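PDB 2OMO: DUF176 from Nitrosomonas europaea, which is a putative antibiotic biosynthesis monooxygenase, probably with oxidoreductase activity, though its substrate is not established. Local coordinates for residues V25-A30 with V73-Y78. Sequence-based numbering, arbitrary orientation.
Sequences VTIVYA and VLYEAY
On the face that carries V25, I27, Y29, V73, Y75 and A77, the ring of Y75 meets both V25 and I27 of the neighbouring strand. With CG anti to the backbone N (chi1 -179°), the ring stands off the sheet with a partial lean toward strand 24-31, putting CE1 3.7 Å from V25 CG1 and CD1 3.9 Å from I27 CG1, oblique to both. The other methyl of V25, CG2, rests on A77 CB at 3.9 Å; alanine suits a place where V25 CA and A77 CA come within 4.2 Å. Farther along, I27 CG2 touches V73 CG1 at 3.6 Å, while V73 CG2 reaches Y29 CD1, with the valine and the tyrosine running alongside each other off the sheet. Strands 24-31 and 71-78 are the inner pair of the antiparallel sheet in this ferredoxin-like, ABM-type domain, and this face meets the second subunit: the Y75 hydroxyl is hydrogen-bonded to D61 OD2 of the second subunit, its ring stacks on Y75 of that subunit, and the hydroxyls of Y29 and Y29 of the second subunit are hydrogen-bonded. Tyrosine therefore offers apolar ring to its neighbours and a polar end to the partner subunit. Beta-branched valine, isoleucine and threonine fit the extended backbone, in which T26 with E76 and V28 with L74 are hydrogen-bonded antiparallel pairs, each joined by two backbone N-H...O bonds. On the helix-facing side, E76 chi1 (-47°) and the extended chain beyond CG place OE2 in van der Waals contact with V28 CG2 at 3.8 Å, and V28 CB packs on L74 CB. A water bridges T26 OG1 (2.7 Å) to E76 O, so that this carbonyl receives both the T26 amide and the water.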
# COMPACT_ATOMS: atom_id res chain seq x y z
N VAL A 25 0.87 -8.60 -2.99
CA VAL A 25 0.14 -7.32 -2.89
C VAL A 25 -0.21 -6.76 -4.25
O VAL A 25 0.61 -6.76 -5.18
CB VAL A 25 0.99 -6.25 -2.15
CG1 VAL A 25 0.29 -4.87 -2.10
CG2 VAL A 25 1.39 -6.76 -0.78
N THR A 26 -1.42 -6.24 -4.35
CA THR A 26 -1.87 -5.51 -5.55
C THR A 26 -2.34 -4.17 -5.05
O THR A 26 -3.27 -4.09 -4.22
CB THR A 26 -3.02 -6.23 -6.30
OG1 THR A 26 -2.67 -7.60 -6.53
CG2 THR A 26 -3.27 -5.56 -7.68
N ILE A 27 -1.69 -3.11 -5.51
CA ILE A 27 -2.18 -1.78 -5.19
C ILE A 27 -3.11 -1.37 -6.35
O ILE A 27 -2.66 -1.25 -7.51
CB ILE A 27 -1.07 -0.76 -4.99
CG1 ILE A 27 -0.04 -1.30 -3.96
CG2 ILE A 27 -1.67 0.63 -4.60
CD1 ILE A 27 1.12 -0.31 -3.57
N VAL A 28 -4.39 -1.16 -6.02
CA VAL A 28 -5.36 -0.86 -7.06
C VAL A 28 -5.70 0.62 -7.03
O VAL A 28 -6.13 1.13 -5.99
CB VAL A 28 -6.64 -1.73 -6.97
CG1 VAL A 28 -7.65 -1.30 -8.07
CG2 VAL A 28 -6.23 -3.26 -7.07
N TYR A 29 -5.49 1.30 -8.15
CA TYR A 29 -5.76 2.73 -8.26
C TYR A 29 -7.07 2.99 -8.98
O TYR A 29 -7.28 2.52 -10.10
CB TYR A 29 -4.63 3.45 -8.97
CG TYR A 29 -3.28 3.30 -8.31
CD1 TYR A 29 -2.84 4.25 -7.41
CD2 TYR A 29 -2.45 2.20 -8.61
CE1 TYR A 29 -1.55 4.12 -6.77
CE2 TYR A 29 -1.20 2.04 -7.97
CZ TYR A 29 -0.75 3.03 -7.07
OH TYR A 29 0.46 2.91 -6.44
N ALA A 30 -7.95 3.75 -8.35
CA ALA A 30 -9.26 4.03 -8.94
C ALA A 30 -9.53 5.53 -8.98
O ALA A 30 -9.44 6.19 -7.94
CB ALA A 30 -10.38 3.34 -8.19
N VAL A 73 -7.42 4.30 -3.50
CA VAL A 73 -6.51 3.11 -3.61
C VAL A 73 -7.12 1.96 -2.80
O VAL A 73 -7.58 2.18 -1.65
CB VAL A 73 -5.12 3.42 -3.04
CG1 VAL A 73 -4.33 2.09 -2.70
CG2 VAL A 73 -4.34 4.32 -4.01
N LEU A 74 -7.18 0.77 -3.39
CA LEU A 74 -7.42 -0.46 -2.65
C LEU A 74 -6.07 -1.18 -2.51
O LEU A 74 -5.46 -1.57 -3.50
CB LEU A 74 -8.41 -1.40 -3.37
CG LEU A 74 -9.82 -0.79 -3.60
CD1 LEU A 74 -9.87 0.15 -4.82
CD2 LEU A 74 -10.95 -1.88 -3.72
N TYR A 75 -5.64 -1.37 -1.27
CA TYR A 75 -4.38 -2.02 -0.97
C TYR A 75 -4.70 -3.45 -0.53
O TYR A 75 -5.08 -3.70 0.62
CB TYR A 75 -3.65 -1.21 0.11
CG TYR A 75 -2.31 -1.74 0.53
CD1 TYR A 75 -1.15 -1.48 -0.24
CD2 TYR A 75 -2.18 -2.51 1.66
CE1 TYR A 75 0.09 -1.98 0.15
CE2 TYR A 75 -0.94 -3.04 2.05
CZ TYR A 75 0.19 -2.77 1.28
OH TYR A 75 1.45 -3.22 1.63
N GLU A 76 -4.52 -4.38 -1.47
CA GLU A 76 -5.04 -5.74 -1.30
C GLU A 76 -3.83 -6.70 -1.17
O GLU A 76 -3.16 -6.98 -2.15
CB GLU A 76 -5.86 -6.08 -2.55
CG GLU A 76 -6.86 -4.97 -2.94
CD GLU A 76 -7.75 -5.36 -4.15
OE1 GLU A 76 -7.54 -6.42 -4.76
OE2 GLU A 76 -8.64 -4.54 -4.49
N ALA A 77 -3.59 -7.15 0.06
CA ALA A 77 -2.42 -7.94 0.44
C ALA A 77 -2.92 -9.30 0.91
O ALA A 77 -3.84 -9.38 1.74
CB ALA A 77 -1.67 -7.25 1.59
N TYR A 78 -2.31 -10.38 0.38
CA TYR A 78 -2.62 -11.73 0.85
C TYR A 78 -1.34 -12.49 1.21
O TYR A 78 -0.23 -12.20 0.69
CB TYR A 78 -3.38 -12.51 -0.23
CG TYR A 78 -4.75 -11.94 -0.53
CD1 TYR A 78 -5.91 -12.56 0.00
CD2 TYR A 78 -4.90 -10.80 -1.33
CE1 TYR A 78 -7.20 -12.04 -0.24
CE2 TYR A 78 -6.20 -10.27 -1.59
CZ TYR A 78 -7.32 -10.90 -1.04
OH TYR A 78 -8.55 -10.35 -1.31
O HOH W 1 -3.56 -9.00 -4.35